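RBSTP2229 gene product (Geobacillus stearothermophilus, PDB 1T6A) is of unknown function and belongs to the DUF1885 family, joining a long N-terminal helix to a compact domain of antiparallel sheet and helix. Local coordinates at residues A[46-50]-A[60-66]. Numbering follows the deposited sequence.
Sequences FPYTV and QGDGRLY
Pro47 lays its CG over the middle of one face of the Tyr66 ring, a CH-pi contact with CG 3.5 Å from the ring centroid and only 8° off the normal. In the plane of the same ring, at its edge, lies the carbonyl O of Asp62. The Tyr48 ring has the backbone C of Gln60 at its edge and meets Tyr66 obliquely, the planes turned 68° apart, with Tyr48 OH 3.7 Å from Tyr66 CD1. Tyr48 reaches this place because its CG stands beside the backbone N (chi1 -61°), which carries the ring past the CA of Gly61 and brings OH to its hydrogen bond with Asp94. Helix 92-109 packs here too, Lys97 touching Pro47 and both tyrosines. With an alanine here instead of Tyr66, Pro47 CG would probably lose the aromatic face it rests on, and a gap would open beside Tyr48.

The pairing is the open end of a beta hairpin, strands 48-53 and 56-61, just after the long helix 16-45. Thr49 and Gln60 form an antiparallel hydrogen-bonded pair, Thr49 N to Gln60 O and Gln60 N to Thr49 O each 2.9 Å, whereas Tyr48 faces Gly61 as a non-hydrogen-bonded pair. Pro47, centre of an inverse gamma turn, extends the register by accepting a nearly straight bond from Asp62 N to its O (2.9 Å). On the face bearing Thr49 and Gln60, one water donates to Gln60 O (2.8 Å) and accepts from Thr49 OG1 (2.7 Å).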
loop_
_atom_site.group_PDB
_atom_site.type_symbol
_atom_site.label_atom_id
_atom_site.label_comp_id
_atom_site.label_asym_id
_atom_site.label_seq_id
_atom_site.Cartn_x
_atom_site.Cartn_y
_atom_site.Cartn_z
ATOM N N PHE A 46 -3.538 -1.748 -0.573
ATOM C CA PHE A 46 -4.619 -1.378 -1.507
ATOM C C PHE A 46 -5.139 -2.590 -2.249
ATOM O O PHE A 46 -4.864 -2.780 -3.450
ATOM C CB PHE A 46 -4.140 -0.324 -2.492
ATOM C CG PHE A 46 -5.252 0.391 -3.195
ATOM C CD1 PHE A 46 -5.957 1.398 -2.561
ATOM C CD2 PHE A 46 -5.585 0.062 -4.506
ATOM C CE1 PHE A 46 -7.010 2.071 -3.228
ATOM C CE2 PHE A 46 -6.618 0.725 -5.171
ATOM C CZ PHE A 46 -7.329 1.728 -4.528
ATOM N N PRO A 47 -5.888 -3.419 -1.542
ATOM C CA PRO A 47 -6.408 -4.668 -2.111
ATOM C C PRO A 47 -7.708 -4.451 -2.909
ATOM O O PRO A 47 -8.700 -5.102 -2.680
ATOM C CB PRO A 47 -6.667 -5.508 -0.870
ATOM C CG PRO A 47 -7.084 -4.495 0.150
ATOM C CD PRO A 47 -6.310 -3.237 -0.138
ATOM N N TYR A 48 -7.684 -3.524 -3.847
ATOM C CA TYR A 48 -8.863 -3.206 -4.627
ATOM C C TYR A 48 -8.502 -3.036 -6.084
ATOM O O TYR A 48 -7.392 -2.653 -6.409
ATOM C CB TYR A 48 -9.498 -1.910 -4.117
ATOM C CG TYR A 48 -9.943 -1.983 -2.681
ATOM C CD1 TYR A 48 -11.107 -2.668 -2.324
ATOM C CD2 TYR A 48 -9.194 -1.392 -1.671
ATOM C CE1 TYR A 48 -11.516 -2.744 -0.999
ATOM C CE2 TYR A 48 -9.595 -1.474 -0.340
ATOM C CZ TYR A 48 -10.754 -2.137 -0.017
ATOM O OH TYR A 48 -11.147 -2.214 1.285
ATOM N N THR A 49 -9.473 -3.310 -6.944
ATOM C CA THR A 49 -9.440 -2.934 -8.352
ATOM C C THR A 49 -10.425 -1.783 -8.540
ATOM O O THR A 49 -11.533 -1.851 -8.042
ATOM C CB THR A 49 -9.906 -4.137 -9.202
ATOM O OG1 THR A 49 -9.039 -5.261 -8.976
ATOM C CG2 THR A 49 -9.779 -3.834 -10.691
ATOM N N VAL A 50 -10.019 -0.746 -9.268
ATOM C CA VAL A 50 -10.831 0.447 -9.481
ATOM C C VAL A 50 -11.540 0.434 -10.848
ATOM O O VAL A 50 -10.906 0.242 -11.891
ATOM C CB VAL A 50 -9.957 1.717 -9.393
ATOM C CG1 VAL A 50 -10.776 2.982 -9.673
ATOM C CG2 VAL A 50 -9.302 1.821 -8.031
ATOM N N GLN A 60 -13.412 -2.751 -6.009
ATOM C CA GLN A 60 -13.769 -4.148 -5.794
ATOM C C GLN A 60 -12.640 -4.852 -5.036
ATOM O O GLN A 60 -11.492 -4.855 -5.461
ATOM C CB GLN A 60 -14.044 -4.855 -7.139
ATOM C CG GLN A 60 -14.418 -6.352 -7.007
ATOM C CD GLN A 60 -14.584 -7.057 -8.367
ATOM O OE1 GLN A 60 -13.596 -7.303 -9.072
ATOM N NE2 GLN A 60 -15.827 -7.374 -8.729
ATOM N N GLY A 61 -12.990 -5.470 -3.912
ATOM C CA GLY A 61 -12.003 -6.027 -3.018
ATOM C C GLY A 61 -11.444 -7.358 -3.470
ATOM O O GLY A 61 -12.184 -8.225 -3.940
ATOM N N ASP A 62 -10.134 -7.524 -3.299
ATOM C CA ASP A 62 -9.467 -8.797 -3.572
ATOM C C ASP A 62 -9.790 -9.806 -2.483
ATOM O O ASP A 62 -9.622 -9.515 -1.296
ATOM C CB ASP A 62 -7.953 -8.601 -3.650
ATOM C CG ASP A 62 -7.549 -7.707 -4.791
ATOM O OD1 ASP A 62 -8.190 -7.814 -5.859
ATOM O OD2 ASP A 62 -6.616 -6.866 -4.727
ATOM N N GLY A 63 -10.271 -10.981 -2.883
ATOM C CA GLY A 63 -10.451 -12.090 -1.961
ATOM C C GLY A 63 -11.613 -11.933 -0.995
ATOM O O GLY A 63 -12.391 -10.989 -1.083
ATOM N N ARG A 64 -11.722 -12.864 -0.053
ATOM C CA ARG A 64 -12.876 -12.926 0.855
ATOM C C ARG A 64 -12.861 -11.827 1.931
ATOM O O ARG A 64 -13.901 -11.506 2.514
ATOM C CB ARG A 64 -12.951 -14.317 1.523
ATOM C CG ARG A 64 -11.958 -14.554 2.686
ATOM C CD ARG A 64 -11.726 -16.048 3.093
ATOM N NE ARG A 64 -10.380 -16.275 3.665
ATOM C CZ ARG A 64 -9.235 -16.258 2.963
ATOM N NH1 ARG A 64 -9.248 -16.039 1.649
ATOM N NH2 ARG A 64 -8.060 -16.454 3.575
ATOM N N LEU A 65 -11.693 -11.246 2.185
ATOM C CA LEU A 65 -11.533 -10.317 3.308
ATOM C C LEU A 65 -11.917 -8.868 3.013
ATOM O O LEU A 65 -12.035 -8.059 3.938
ATOM C CB LEU A 65 -10.104 -10.390 3.839
ATOM C CG LEU A 65 -9.717 -11.777 4.373
ATOM C CD1 LEU A 65 -8.316 -11.777 4.865
ATOM C CD2 LEU A 65 -10.659 -12.200 5.481
ATOM N N TYR A 66 -12.129 -8.558 1.737
ATOM C CA TYR A 66 -12.465 -7.213 1.288
ATOM C C TYR A 66 -13.600 -7.272 0.263
ATOM O O TYR A 66 -13.458 -7.910 -0.777
ATOM C CB TYR A 66 -11.237 -6.553 0.646
ATOM C CG TYR A 66 -10.033 -6.471 1.562
ATOM C CD1 TYR A 66 -9.987 -5.533 2.586
ATOM C CD2 TYR A 66 -8.968 -7.357 1.437
ATOM C CE1 TYR A 66 -8.924 -5.455 3.439
ATOM C CE2 TYR A 66 -7.867 -7.282 2.297
ATOM C CZ TYR A 66 -7.861 -6.330 3.299
ATOM O OH TYR A 66 -6.813 -6.228 4.160
HETATM O O HOH W 1 -5.564 -5.139 -6.513
HETATM O O HOH W 2 -10.084 -6.733 -6.967
#